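Local coordinates for anopheles Plasmodium-responsive Leucine-rich repeat protein 1 (Anopheles gambiae, PDB 3OJA), which probably acts in mosquito immunity to Plasmodium, pairing a leucine-rich repeat domain with a helical region for joining a related protein such as LRIM1, at residues E15-D20 / F43-I48; C27-V32 / V56-S61; N287-A292 / R492-K497; T488-Y493 / N508-H513. All coordinates share one frame; numbering follows the deposited sequence.

Contact 1 of 4, residues E15-D20 / F43-I48; sequences EYKCID and FGFEDI
Lys17 NZ meets both Glu15 OE2 and the Phe45 ring: it forms a salt bridge to the carboxylate oxygen at 2.7 Å and lies over one face of the ring, 4.1 Å from the Phe45 centroid, as a cation-pi pair. The setting is the N-terminal end of a leucine-rich repeat solenoid, where strands 15-16 and 42-43 make a small parallel sheet. The lysine chain crosses Phe45 at about a right angle, and a bend at its last torsion (chi4 -63°) turns the ammonium group in over the ring. Its carboxylate partner is met from above the carboxylate plane, and probably helps to stabilise the positive charge over the ring. Between these segments one backbone hydrogen bond runs from Gly44 N to Tyr16 O at 2.8 Å, with the donor almost in line with the carbonyl; Tyr16 also pairs by its backbone with Tyr42. At Gly44 phi is positive, a conformation glycine adopts readily, and the chain has left the strand. Cys18 continues the link into the repeats through its disulfide with Cys27, while Phe43 meets Phe29 edge-to-face and packs on Leu70 of helix 69-73. Tyr16 and Phe43, bridged in register, send their side chains to the same face of the sheet; their ring planes stand at 39°, and Tyr16 CD2 sits over the Phe43 ring, 4.0 Å from CE1.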
# COMPACT_ATOMS: atom_id res chain seq x y z
N GLU B 15 43.10 29.42 37.50
CA GLU B 15 44.01 28.38 37.04
C GLU B 15 43.54 26.97 37.36
O GLU B 15 43.36 26.63 38.52
CB GLU B 15 45.36 28.59 37.67
CG GLU B 15 46.48 27.90 36.96
CD GLU B 15 47.71 27.77 37.84
OE1 GLU B 15 48.72 28.46 37.51
OE2 GLU B 15 47.64 27.02 38.86
N TYR B 16 43.40 26.13 36.33
CA TYR B 16 42.86 24.80 36.55
C TYR B 16 43.92 23.72 36.41
O TYR B 16 44.75 23.79 35.51
CB TYR B 16 41.71 24.53 35.59
CG TYR B 16 40.66 25.62 35.55
CD1 TYR B 16 39.65 25.68 36.54
CD2 TYR B 16 40.66 26.57 34.53
CE1 TYR B 16 38.69 26.69 36.51
CE2 TYR B 16 39.70 27.56 34.49
CZ TYR B 16 38.73 27.63 35.49
OH TYR B 16 37.77 28.62 35.41
N LYS B 17 43.90 22.73 37.31
CA LYS B 17 44.95 21.72 37.35
C LYS B 17 44.42 20.28 37.25
O LYS B 17 43.31 19.99 37.70
CB LYS B 17 45.82 21.89 38.62
CG LYS B 17 46.90 23.00 38.51
CD LYS B 17 48.01 22.90 39.57
CE LYS B 17 48.63 24.28 39.85
NZ LYS B 17 49.32 24.88 38.64
N CYS B 18 45.24 19.40 36.67
CA CYS B 18 44.89 18.00 36.53
C CYS B 18 44.54 17.24 37.84
O CYS B 18 44.68 17.78 38.91
CB CYS B 18 46.01 17.33 35.76
SG CYS B 18 46.17 18.00 34.07
N ILE B 19 44.04 16.00 37.74
CA ILE B 19 43.80 15.13 38.90
C ILE B 19 43.74 13.63 38.54
O ILE B 19 42.66 13.04 38.49
CB ILE B 19 42.51 15.50 39.58
CG1 ILE B 19 42.52 16.95 39.97
CG2 ILE B 19 42.30 14.66 40.81
CD1 ILE B 19 41.44 17.31 40.96
N ASP B 20 44.90 13.01 38.32
CA ASP B 20 45.03 11.56 37.98
C ASP B 20 43.98 10.66 38.69
O ASP B 20 43.78 10.77 39.91
CB ASP B 20 46.46 11.08 38.33
CG ASP B 20 46.96 9.96 37.41
OD1 ASP B 20 46.12 9.18 36.91
OD2 ASP B 20 48.19 9.86 37.19
N PHE B 43 45.60 26.98 32.10
CA PHE B 43 45.47 25.55 32.36
C PHE B 43 46.83 24.98 32.71
O PHE B 43 47.82 25.29 32.02
CB PHE B 43 44.95 24.83 31.11
CG PHE B 43 43.47 24.99 30.89
CD1 PHE B 43 42.57 24.15 31.52
CD2 PHE B 43 43.00 25.99 30.05
CE1 PHE B 43 41.22 24.30 31.33
CE2 PHE B 43 41.66 26.16 29.85
CZ PHE B 43 40.75 25.30 30.49
N GLY B 44 46.86 24.14 33.75
CA GLY B 44 48.08 23.56 34.28
C GLY B 44 49.13 24.53 34.84
O GLY B 44 48.82 25.66 35.28
N PHE B 45 50.39 24.08 34.85
CA PHE B 45 51.51 24.91 35.27
C PHE B 45 51.85 25.86 34.16
O PHE B 45 51.54 25.61 33.00
CB PHE B 45 52.74 24.07 35.61
CG PHE B 45 52.51 23.12 36.72
CD1 PHE B 45 52.63 23.53 38.04
CD2 PHE B 45 52.16 21.81 36.46
CE1 PHE B 45 52.40 22.63 39.11
CE2 PHE B 45 51.94 20.89 37.50
CZ PHE B 45 52.06 21.31 38.84
N GLU B 46 52.47 26.97 34.55
CA GLU B 46 52.98 28.00 33.64
C GLU B 46 54.10 27.44 32.75
O GLU B 46 54.36 27.95 31.66
CB GLU B 46 53.48 29.21 34.47
CG GLU B 46 53.84 30.47 33.66
CD GLU B 46 54.05 31.70 34.55
OE1 GLU B 46 53.70 31.63 35.76
OE2 GLU B 46 54.55 32.75 34.05
N ASP B 47 54.78 26.40 33.23
CA ASP B 47 55.93 25.86 32.53
C ASP B 47 55.36 24.76 31.67
O ASP B 47 55.21 23.63 32.12
CB ASP B 47 56.98 25.33 33.53
CG ASP B 47 58.13 24.54 32.84
OD1 ASP B 47 58.57 24.97 31.73
OD2 ASP B 47 58.59 23.50 33.41
N ILE B 48 55.01 25.11 30.44
CA ILE B 48 54.17 24.21 29.64
C ILE B 48 54.73 22.77 29.71
O ILE B 48 53.97 21.80 29.64
CB ILE B 48 53.98 24.70 28.17
CG1 ILE B 48 55.32 24.67 27.43
CG2 ILE B 48 53.36 26.11 28.17
CD1 ILE B 48 55.28 25.17 26.01

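Contact 2 of 4, residues C27-V32 / V56-S61; sequences CVFYDV and VTFKNS. With NAG (2-acetamido-2-deoxy-beta-D-glucopyranose), chain H.
Phe29 uses both its backbone polar atoms on the neighbouring strand, giving its N-H to Thr57 O at 3.0 Å and accepting Lys59 N on its own O at 2.9 Å; Thr57 N to Cys27 O completes the parallel ladder. Beyond the strands, a side chain takes over: Ser61 OG accepts Val32 N at 3.3 Å and donates to Lys59 O. A weak bond joins Asn60 ND2 to Asp31 OD1, the amide and carboxylate planes nearly perpendicular; the same ND2 carries the N-linked sugar, bonded to NAG C1.

The apolar contacts gather on the face of Cys27, Phe29, Val56 and Phe58. Phe29 CB makes a CH-pi contact over the Phe58 ring, 4.1 Å from its centroid, while Val56 CG1 reaches the edge of the Phe29 ring, 3.6 Å from CE2. Beyond the strands Lys59, its CG turned anti to the backbone N (chi1 -175°), lies alongside Tyr30 with CB over the ring centre. Its NZ forms a long, weak ion pair with Glu543 of helix 503-579. Short parallel strands, one a repeat and in register, are characteristic of a leucine-rich repeat solenoid; here the buried face carries Phe29 and Phe58, and 27-29 is the outermost strand within the chain.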
# COMPACT_ATOMS: atom_id res chain seq x y z
N CYS B 27 44.55 12.92 33.36
CA CYS B 27 44.29 14.32 33.67
C CYS B 27 42.78 14.66 33.67
O CYS B 27 42.10 14.49 32.69
CB CYS B 27 45.03 15.19 32.65
SG CYS B 27 44.78 16.95 32.93
N VAL B 28 42.24 15.15 34.77
CA VAL B 28 40.82 15.43 34.81
C VAL B 28 40.58 16.81 35.37
O VAL B 28 40.62 16.98 36.58
CB VAL B 28 40.08 14.43 35.74
CG1 VAL B 28 38.57 14.66 35.68
CG2 VAL B 28 40.43 13.02 35.39
N PHE B 29 40.34 17.80 34.53
CA PHE B 29 40.10 19.14 35.04
C PHE B 29 38.78 19.19 35.77
O PHE B 29 37.81 18.66 35.26
CB PHE B 29 40.06 20.11 33.90
CG PHE B 29 41.39 20.30 33.22
CD1 PHE B 29 42.38 21.05 33.82
CD2 PHE B 29 41.61 19.78 31.95
CE1 PHE B 29 43.57 21.25 33.18
CE2 PHE B 29 42.81 19.98 31.31
CZ PHE B 29 43.79 20.72 31.92
N TYR B 30 38.70 19.80 36.96
CA TYR B 30 37.40 19.86 37.66
C TYR B 30 36.79 21.26 37.67
O TYR B 30 37.46 22.24 37.44
CB TYR B 30 37.51 19.34 39.08
CG TYR B 30 37.44 17.83 39.24
CD1 TYR B 30 36.35 17.24 39.86
CD2 TYR B 30 38.50 17.00 38.85
CE1 TYR B 30 36.27 15.84 40.05
CE2 TYR B 30 38.45 15.60 39.02
CZ TYR B 30 37.32 15.02 39.63
OH TYR B 30 37.21 13.64 39.83
N ASP B 31 35.50 21.33 37.93
CA ASP B 31 34.77 22.61 38.08
C ASP B 31 35.24 23.82 37.24
O ASP B 31 35.21 24.97 37.69
CB ASP B 31 34.66 22.95 39.57
CG ASP B 31 34.55 21.68 40.46
OD1 ASP B 31 33.69 20.81 40.18
OD2 ASP B 31 35.32 21.55 41.44
N VAL B 32 35.62 23.57 35.98
CA VAL B 32 35.93 24.65 35.01
C VAL B 32 34.68 25.22 34.35
O VAL B 32 33.86 24.46 33.82
CB VAL B 32 36.78 24.10 33.89
CG1 VAL B 32 37.19 25.21 32.97
CG2 VAL B 32 37.95 23.42 34.47
N VAL B 56 43.39 13.51 28.53
CA VAL B 56 42.66 14.60 29.22
C VAL B 56 41.08 14.60 29.14
O VAL B 56 40.49 14.46 28.10
CB VAL B 56 43.17 15.94 28.62
CG1 VAL B 56 42.48 17.10 29.18
CG2 VAL B 56 44.64 16.07 28.86
N THR B 57 40.39 14.82 30.23
CA THR B 57 38.96 15.03 30.16
C THR B 57 38.52 16.12 31.19
O THR B 57 39.36 16.70 31.86
CB THR B 57 38.21 13.70 30.35
OG1 THR B 57 36.80 13.95 30.47
CG2 THR B 57 38.69 12.97 31.59
N PHE B 58 37.23 16.45 31.27
CA PHE B 58 36.77 17.43 32.26
C PHE B 58 35.64 16.83 33.03
O PHE B 58 34.99 15.91 32.54
CB PHE B 58 36.26 18.67 31.63
CG PHE B 58 37.29 19.48 30.94
CD1 PHE B 58 37.50 20.80 31.29
CD2 PHE B 58 38.03 18.94 29.89
CE1 PHE B 58 38.42 21.57 30.63
CE2 PHE B 58 38.97 19.72 29.22
CZ PHE B 58 39.16 21.04 29.60
N LYS B 59 35.43 17.32 34.25
CA LYS B 59 34.34 16.86 35.10
C LYS B 59 33.65 18.10 35.65
O LYS B 59 34.30 19.10 35.85
CB LYS B 59 34.87 15.95 36.21
CG LYS B 59 33.79 15.31 37.06
CD LYS B 59 34.32 14.22 38.03
CE LYS B 59 33.21 13.72 39.05
NZ LYS B 59 31.85 13.31 38.46
N ASN B 60 32.34 18.04 35.87
CA ASN B 60 31.58 19.21 36.35
C ASN B 60 31.97 20.56 35.72
O ASN B 60 32.09 21.58 36.40
CB ASN B 60 31.65 19.31 37.87
CG ASN B 60 30.46 20.02 38.45
OD1 ASN B 60 29.48 20.22 37.74
ND2 ASN B 60 30.54 20.45 39.74
N SER B 61 32.11 20.57 34.39
CA SER B 61 32.58 21.72 33.67
C SER B 61 31.70 22.05 32.49
O SER B 61 31.02 21.17 31.92
CB SER B 61 33.95 21.41 33.13
OG SER B 61 34.81 20.96 34.15
C1 NAG H . 29.49 21.44 39.98
C2 NAG H . 28.76 20.71 41.09
C3 NAG H . 27.45 21.44 41.41
C4 NAG H . 28.00 22.68 42.14
C5 NAG H . 28.74 23.52 41.08
C6 NAG H . 29.26 24.84 41.73
C7 NAG H . 29.36 18.45 41.62
C8 NAG H . 28.83 17.01 41.60
N2 NAG H . 28.66 19.28 40.81
O3 NAG H . 26.58 20.58 42.14
O4 NAG H . 27.11 23.46 42.94
O5 NAG H . 29.81 22.76 40.44
O6 NAG H . 30.11 24.62 42.88
O7 NAG H . 30.35 18.85 42.34

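Contact 3 of 4, residues N287-A292 / R492-K497; sequences NNRLVA and RYRLPK
Arg494 reaches from the end of one helix to a loop of the repeat domain, where its NH1 donates to Asn287 O at 2.9 Å in a nearly straight bond. That oxygen lies in the guanidinium plane, yet the donor stands 67° out of the carbonyl plane, well away from the usual lone-pair directions. NH2 adds a weak bond to the same oxygen, and Asn288 O lies over the guanidinium face without being hydrogen-bonded. An extended chain from CG to NE gives Arg494 the needed length, since the nearest CA atoms, those of Arg289 and Arg494, are 9.2 Å apart.

The tighter side is that of the buried Asn288 and Arg289, held by direct bonds. Asn288 OD1 accepts Leu266 N. Glu265 OE1 accepts both Arg289 NE and Arg494 NH2 in salt bridges, so the two arginines converge on a shared carboxylate, which probably offsets their charges; their guanidinium planes are turned 72° apart, with Arg494 NE over one face of Arg289. Arg289 NH2 also bonds to Arg491 O, and NH1 to the backbone of the other protein chain.

Arg494 as a whole is exposed, although Asn287 O and Glu265 hold its guanidinium end. On this side a water mediates: it donates to Arg492 O at 3.0 Å and accepts weak bonds from Arg494 NE and from Arg289 NH2, the latter at 3.3 Å. With positive phi, Arg494 is the C-prime residue of a Schellman motif, marked by Leu495 N to Leu490 O and Arg494 N to Arg491 O: a helix C-terminus docked on a loop of the leucine-rich repeat solenoid.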
# COMPACT_ATOMS: atom_id res chain seq x y z
N ASN B 287 6.55 -5.43 3.54
CA ASN B 287 6.04 -4.08 3.35
C ASN B 287 6.45 -3.36 2.03
O ASN B 287 6.68 -2.14 2.03
CB ASN B 287 6.46 -3.17 4.53
CG ASN B 287 5.69 -3.47 5.74
OD1 ASN B 287 4.50 -3.12 5.80
ND2 ASN B 287 6.30 -4.19 6.70
N ASN B 288 6.56 -4.11 0.96
CA ASN B 288 6.65 -3.50 -0.33
C ASN B 288 5.24 -3.49 -1.01
O ASN B 288 4.27 -3.12 -0.35
CB ASN B 288 7.69 -4.23 -1.15
CG ASN B 288 9.11 -3.73 -0.88
OD1 ASN B 288 9.70 -3.03 -1.72
ND2 ASN B 288 9.68 -4.11 0.30
N ARG B 289 5.18 -3.85 -2.30
CA ARG B 289 3.93 -3.96 -3.00
C ARG B 289 3.98 -5.19 -3.86
O ARG B 289 3.50 -5.18 -5.00
CB ARG B 289 3.75 -2.82 -3.98
CG ARG B 289 3.88 -1.50 -3.42
CD ARG B 289 3.59 -0.41 -4.49
NE ARG B 289 3.65 0.89 -3.87
CZ ARG B 289 2.60 1.54 -3.42
NH1 ARG B 289 1.39 1.04 -3.61
NH2 ARG B 289 2.78 2.71 -2.80
N LEU B 290 4.61 -6.24 -3.35
CA LEU B 290 4.86 -7.45 -4.14
C LEU B 290 3.51 -8.00 -4.63
O LEU B 290 2.63 -8.32 -3.84
CB LEU B 290 5.65 -8.50 -3.31
CG LEU B 290 7.06 -8.13 -2.91
CD1 LEU B 290 7.80 -9.18 -2.10
CD2 LEU B 290 7.81 -7.83 -4.15
N VAL B 291 3.35 -8.13 -5.93
CA VAL B 291 2.24 -8.95 -6.43
C VAL B 291 2.66 -10.26 -7.06
O VAL B 291 1.79 -11.03 -7.38
CB VAL B 291 1.39 -8.22 -7.48
CG1 VAL B 291 0.64 -7.06 -6.83
CG2 VAL B 291 2.25 -7.78 -8.62
N ALA B 292 3.98 -10.52 -7.20
CA ALA B 292 4.49 -11.74 -7.84
C ALA B 292 5.84 -12.09 -7.29
O ALA B 292 6.63 -11.18 -6.96
CB ALA B 292 4.65 -11.53 -9.30
N ARG B 492 0.41 6.41 -2.97
CA ARG B 492 1.61 6.68 -2.21
C ARG B 492 1.50 6.24 -0.76
O ARG B 492 2.46 5.73 -0.24
CB ARG B 492 1.97 8.15 -2.26
CG ARG B 492 3.43 8.46 -1.85
CD ARG B 492 3.58 9.94 -1.49
NE ARG B 492 4.90 10.28 -0.92
CZ ARG B 492 5.41 11.52 -0.81
NH1 ARG B 492 4.72 12.60 -1.23
NH2 ARG B 492 6.62 11.69 -0.27
N TYR B 493 0.36 6.47 -0.11
CA TYR B 493 0.23 6.19 1.31
C TYR B 493 -0.49 4.89 1.53
O TYR B 493 -0.95 4.58 2.59
CB TYR B 493 -0.46 7.36 2.05
CG TYR B 493 0.36 8.63 1.95
CD1 TYR B 493 1.59 8.72 2.58
CD2 TYR B 493 -0.04 9.72 1.17
CE1 TYR B 493 2.35 9.82 2.48
CE2 TYR B 493 0.77 10.85 1.05
CZ TYR B 493 1.96 10.88 1.71
OH TYR B 493 2.81 11.97 1.66
N ARG B 494 -0.60 4.11 0.49
CA ARG B 494 -1.23 2.80 0.59
C ARG B 494 -2.61 2.81 1.19
O ARG B 494 -3.01 1.88 1.86
CB ARG B 494 -0.34 1.87 1.38
CG ARG B 494 0.99 1.73 0.69
CD ARG B 494 2.05 1.16 1.51
NE ARG B 494 3.29 1.18 0.75
CZ ARG B 494 4.32 0.36 0.94
NH1 ARG B 494 4.23 -0.58 1.87
NH2 ARG B 494 5.44 0.50 0.21
N LEU B 495 -3.38 3.85 0.88
CA LEU B 495 -4.75 3.96 1.30
C LEU B 495 -5.67 3.21 0.33
O LEU B 495 -5.42 3.14 -0.86
CB LEU B 495 -5.10 5.44 1.37
CG LEU B 495 -4.24 6.19 2.37
CD1 LEU B 495 -4.48 7.70 2.36
CD2 LEU B 495 -4.51 5.65 3.78
N PRO B 496 -6.75 2.64 0.83
CA PRO B 496 -7.59 1.94 -0.14
C PRO B 496 -8.60 2.93 -0.67
O PRO B 496 -9.13 3.67 0.14
CB PRO B 496 -8.29 0.90 0.74
CG PRO B 496 -8.12 1.42 2.21
CD PRO B 496 -7.40 2.73 2.14
N LYS B 497 -8.85 2.96 -1.97
CA LYS B 497 -9.72 4.01 -2.58
C LYS B 497 -11.14 3.53 -2.86
O LYS B 497 -11.36 2.55 -3.58
CB LYS B 497 -9.10 4.56 -3.88
CG LYS B 497 -8.36 3.52 -4.72
CD LYS B 497 -6.92 3.22 -4.23
CE LYS B 497 -6.38 1.86 -4.80
NZ LYS B 497 -5.88 2.01 -6.22
O HOH W 1 4.66 3.67 -0.30

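Contact 4 of 4, residues T488-Y493 / N508-H513; sequences TNLRRY and NKVFTH
Leu490 and Val510 bring their CA atoms to 6.4 Å where helix 488-492 passes helix 508-513, the short axes 9.7 Å apart at closest and their N-to-C directions 41° apart. This is the packing of two consecutive helices joined by a short loop, within the helical region that probably serves dimerization, as in LRIM1; it joins the last turn of helix 456-492 to an early part of helix 503-579. No hydrogen bond spans the two segments, so the contact rests on side-chain packing. Val510 is central: a chi1 of 172° sends CG1 away from the backbone N and leaves CG2 to meet both Asn489 CB and Leu490 CD2 at 3.9 Å. The same CD2 of Leu490 touches Lys509 CB at 4.0 Å, the two side chains crossing at about a right angle. Lys509 is bent further along its chain, and its NZ bonds to Asn506 within its own helix.

Tyr493, the first residue to leave helical geometry, lies at the C-terminal end of the first helix. Its ring meets Val510 CG1 only distantly, through CD2, and its hydroxyl bonds to an acidic side chain of the chain of another protein, which places this packing at the interface between the proteins. Leu495, in the connecting loop, touches both Leu490 and His513. The imidazole of His513 approaches Tyr493 obliquely, the ring centroids 5.4 Å apart, and its CD2 comes closest to the methylene of the tyrosine, 3.4 Å from CB.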
# COMPACT_ATOMS: atom_id res chain seq x y z
N THR B 488 -2.65 9.44 -7.08
CA THR B 488 -1.23 9.34 -6.73
C THR B 488 -0.97 9.36 -5.24
O THR B 488 -0.10 8.63 -4.80
CB THR B 488 -0.45 10.51 -7.31
OG1 THR B 488 -0.67 10.57 -8.71
CG2 THR B 488 1.03 10.37 -7.05
N ASN B 489 -1.68 10.19 -4.47
CA ASN B 489 -1.51 10.23 -3.03
C ASN B 489 -2.20 9.06 -2.34
O ASN B 489 -1.77 8.64 -1.30
CB ASN B 489 -1.90 11.59 -2.40
CG ASN B 489 -0.92 12.71 -2.78
OD1 ASN B 489 0.23 12.66 -2.40
ND2 ASN B 489 -1.36 13.70 -3.54
N LEU B 490 -3.25 8.49 -2.87
CA LEU B 490 -3.77 7.31 -2.20
C LEU B 490 -2.82 6.11 -2.47
O LEU B 490 -2.64 5.20 -1.64
CB LEU B 490 -5.20 7.01 -2.66
CG LEU B 490 -6.24 8.09 -2.34
CD1 LEU B 490 -7.40 8.10 -3.33
CD2 LEU B 490 -6.76 7.85 -0.95
N ARG B 491 -2.20 6.09 -3.64
CA ARG B 491 -1.31 5.00 -3.93
C ARG B 491 -0.10 5.17 -3.05
O ARG B 491 0.35 4.22 -2.44
CB ARG B 491 -0.96 4.97 -5.40
CG ARG B 491 -2.07 4.40 -6.23
CD ARG B 491 -1.86 4.56 -7.71
NE ARG B 491 -3.10 4.15 -8.32
CZ ARG B 491 -3.39 2.90 -8.64
NH1 ARG B 491 -2.49 1.94 -8.48
NH2 ARG B 491 -4.58 2.61 -9.13
N ARG B 492 0.41 6.41 -2.97
CA ARG B 492 1.61 6.68 -2.21
C ARG B 492 1.50 6.24 -0.76
O ARG B 492 2.46 5.73 -0.24
CB ARG B 492 1.97 8.15 -2.26
CG ARG B 492 3.43 8.46 -1.85
CD ARG B 492 3.58 9.94 -1.49
NE ARG B 492 4.90 10.28 -0.92
CZ ARG B 492 5.41 11.52 -0.81
NH1 ARG B 492 4.72 12.60 -1.23
NH2 ARG B 492 6.62 11.69 -0.27
N TYR B 493 0.36 6.47 -0.11
CA TYR B 493 0.23 6.19 1.31
C TYR B 493 -0.49 4.89 1.53
O TYR B 493 -0.95 4.58 2.59
CB TYR B 493 -0.46 7.36 2.05
CG TYR B 493 0.36 8.63 1.95
CD1 TYR B 493 1.59 8.72 2.58
CD2 TYR B 493 -0.04 9.72 1.17
CE1 TYR B 493 2.35 9.82 2.48
CE2 TYR B 493 0.77 10.85 1.05
CZ TYR B 493 1.96 10.88 1.71
OH TYR B 493 2.81 11.97 1.66
N ASN B 508 -9.93 13.73 1.81
CA ASN B 508 -9.90 13.64 3.25
C ASN B 508 -9.23 12.37 3.67
O ASN B 508 -8.79 12.28 4.81
CB ASN B 508 -11.30 13.75 3.87
CG ASN B 508 -11.66 15.21 4.28
OD1 ASN B 508 -10.79 16.01 4.68
ND2 ASN B 508 -12.95 15.55 4.16
N LYS B 509 -9.17 11.36 2.82
CA LYS B 509 -8.60 10.10 3.28
C LYS B 509 -7.10 10.36 3.41
O LYS B 509 -6.49 9.96 4.39
CB LYS B 509 -8.87 8.95 2.30
CG LYS B 509 -9.49 7.72 2.92
CD LYS B 509 -10.07 6.73 1.87
CE LYS B 509 -11.29 7.30 1.08
NZ LYS B 509 -11.73 6.43 -0.09
N VAL B 510 -6.53 11.07 2.44
CA VAL B 510 -5.14 11.42 2.47
C VAL B 510 -4.88 12.33 3.67
O VAL B 510 -3.96 12.04 4.46
CB VAL B 510 -4.75 12.16 1.18
CG1 VAL B 510 -3.33 12.73 1.22
CG2 VAL B 510 -4.98 11.24 -0.00
N PHE B 511 -5.65 13.40 3.86
CA PHE B 511 -5.35 14.30 4.96
C PHE B 511 -5.51 13.61 6.33
O PHE B 511 -4.71 13.81 7.25
CB PHE B 511 -6.16 15.60 4.90
CG PHE B 511 -5.93 16.38 3.68
CD1 PHE B 511 -4.75 16.30 3.01
CD2 PHE B 511 -6.89 17.19 3.18
CE1 PHE B 511 -4.54 16.99 1.88
CE2 PHE B 511 -6.66 17.89 2.05
CZ PHE B 511 -5.48 17.78 1.40
N THR B 512 -6.50 12.76 6.47
CA THR B 512 -6.73 12.14 7.76
C THR B 512 -5.55 11.25 8.02
O THR B 512 -5.01 11.23 9.13
CB THR B 512 -8.10 11.37 7.79
OG1 THR B 512 -9.16 12.31 8.00
CG2 THR B 512 -8.14 10.29 8.87
N HIS B 513 -5.13 10.51 6.99
CA HIS B 513 -3.92 9.67 7.11
C HIS B 513 -2.68 10.50 7.57
O HIS B 513 -2.03 10.12 8.54
CB HIS B 513 -3.57 8.92 5.83
CG HIS B 513 -2.27 8.18 5.92
ND1 HIS B 513 -2.08 7.12 6.79
CD2 HIS B 513 -1.09 8.36 5.29
CE1 HIS B 513 -0.85 6.68 6.67
NE2 HIS B 513 -0.22 7.41 5.77

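In the fold
From the N terminus, contact 1 closes a loop between 15-20 and 43-48, and contact 2 another between 27-32 and 56-61. Their segments alternate, so the two loops cross, and they touch through the Cys18–Cys27 disulfide and through Phe43 and Tyr16 packing on Phe29 and Val32. Together they join the small N-terminal sheet of strands 15-16 and 42-43 to the first strands of the solenoid, 27-29 and 55-58. Far along the chain, its centre about 55 Å from that of contact 2, contact 3 closes a loop of some 200 residues. Contact 4, sharing Arg492 and Tyr493, closes the short connection between helices 456-492 and 503-579, while contact 3 holds that turn against the repeats.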